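Local coordinates for protein glycerol trinitrate reductase (Agrobacterium tumefaciens, PDB 5EPD) that probably acts as an FMN-dependent reductase of the old yellow enzyme family that works on glycerol trinitrate, at residues D101-K104 / K105-A108. Numbering follows the deposited sequence.
Sequences DGWK and KVTA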
# COMPACT_ATOMS: atom_id res chain seq x y z
N ASP A 101 -14.84 -10.16 -8.13
CA ASP A 101 -16.27 -10.00 -7.87
C ASP A 101 -16.55 -9.59 -6.43
O ASP A 101 -17.43 -8.74 -6.20
CB ASP A 101 -17.06 -11.24 -8.29
CG ASP A 101 -16.96 -11.50 -9.79
OD1 ASP A 101 -16.43 -10.65 -10.54
OD2 ASP A 101 -17.40 -12.59 -10.21
N GLY A 102 -15.80 -10.14 -5.47
CA GLY A 102 -15.82 -9.62 -4.10
C GLY A 102 -15.46 -8.12 -4.00
O GLY A 102 -16.10 -7.35 -3.25
N TRP A 103 -14.45 -7.70 -4.77
CA TRP A 103 -14.01 -6.30 -4.75
C TRP A 103 -15.01 -5.34 -5.38
O TRP A 103 -15.00 -4.14 -5.05
CB TRP A 103 -12.67 -6.13 -5.49
CG TRP A 103 -11.49 -6.57 -4.71
CD1 TRP A 103 -10.66 -7.61 -4.99
CD2 TRP A 103 -10.99 -5.96 -3.51
NE1 TRP A 103 -9.67 -7.70 -4.03
CE2 TRP A 103 -9.85 -6.70 -3.11
CE3 TRP A 103 -11.40 -4.86 -2.74
CZ2 TRP A 103 -9.11 -6.38 -1.97
CZ3 TRP A 103 -10.66 -4.55 -1.60
CH2 TRP A 103 -9.53 -5.31 -1.23
N LYS A 104 -15.83 -5.85 -6.30
CA LYS A 104 -16.82 -4.99 -6.98
C LYS A 104 -17.83 -4.44 -6.00
O LYS A 104 -18.20 -3.28 -6.07
CB LYS A 104 -17.55 -5.74 -8.09
CG LYS A 104 -16.79 -5.82 -9.40
CD LYS A 104 -17.51 -6.78 -10.32
CE LYS A 104 -16.96 -6.75 -11.73
NZ LYS A 104 -17.37 -7.98 -12.46
N LYS A 105 -18.25 -5.29 -5.07
CA LYS A 105 -19.16 -4.87 -4.04
C LYS A 105 -18.55 -3.75 -3.17
O LYS A 105 -19.25 -2.84 -2.74
CB LYS A 105 -19.52 -6.05 -3.17
CG LYS A 105 -20.19 -7.20 -3.91
CD LYS A 105 -20.98 -8.02 -2.90
CE LYS A 105 -21.75 -9.17 -3.53
NZ LYS A 105 -20.85 -10.34 -3.66
N VAL A 106 -17.24 -3.84 -2.92
CA VAL A 106 -16.53 -2.86 -2.08
C VAL A 106 -16.36 -1.54 -2.82
O VAL A 106 -16.65 -0.49 -2.26
CB VAL A 106 -15.15 -3.40 -1.64
CG1 VAL A 106 -14.40 -2.37 -0.79
CG2 VAL A 106 -15.33 -4.71 -0.87
N THR A 107 -15.90 -1.58 -4.07
CA THR A 107 -15.82 -0.37 -4.90
C THR A 107 -17.20 0.31 -5.07
O THR A 107 -17.31 1.53 -5.01
CB THR A 107 -15.17 -0.66 -6.29
OG1 THR A 107 -15.89 -1.70 -6.96
CG2 THR A 107 -13.69 -1.09 -6.11
N ALA A 108 -18.24 -0.50 -5.23
CA ALA A 108 -19.63 -0.02 -5.30
C ALA A 108 -20.05 0.69 -4.03
O ALA A 108 -20.62 1.79 -4.09
CB ALA A 108 -20.58 -1.18 -5.56
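Trp103 and Val106 lie side by side on the buried flank of one helix and point the same way. Trp103 CE3 comes within 4.2 Å of Val106 CB, and the indole meets it obliquely. Thr107 N donates to Trp103 O at 2.9 Å in an almost straight bond (176°). Ala108 N repeats the bond one residue on, to Lys104 O at 2.9 Å. Thr107 OG1 sits between its own backbone N and carbonyl carbon (chi1 56°). That turns the hydroxyl back along the helix, 2.9 Å from Lys104 O. The same hydroxyl is hydrogen-bonded to Ala188 O, and the two carbonyls may share its proton.

The other flank is looser and faces solvent. Lys104 runs extended beyond CG and reaches back one turn, where NZ forms a long, weak salt bridge with Asp101 OD1 (3.4 Å). The stronger partner of that oxygen is Gln97 NE2. Lys105 meets the preceding turn only through the base of its side chain.

This is helix 97-112 of the TIM barrel, within the beta-alpha-beta crossover between parallel strands 73-80 and 117-122. Val106 packs on helix 61-66. Trp103 NE1 is hydrogen-bonded to Gly93 O, and its ring stacks edge-to-face with Phe190, in the loop before strand 193-196.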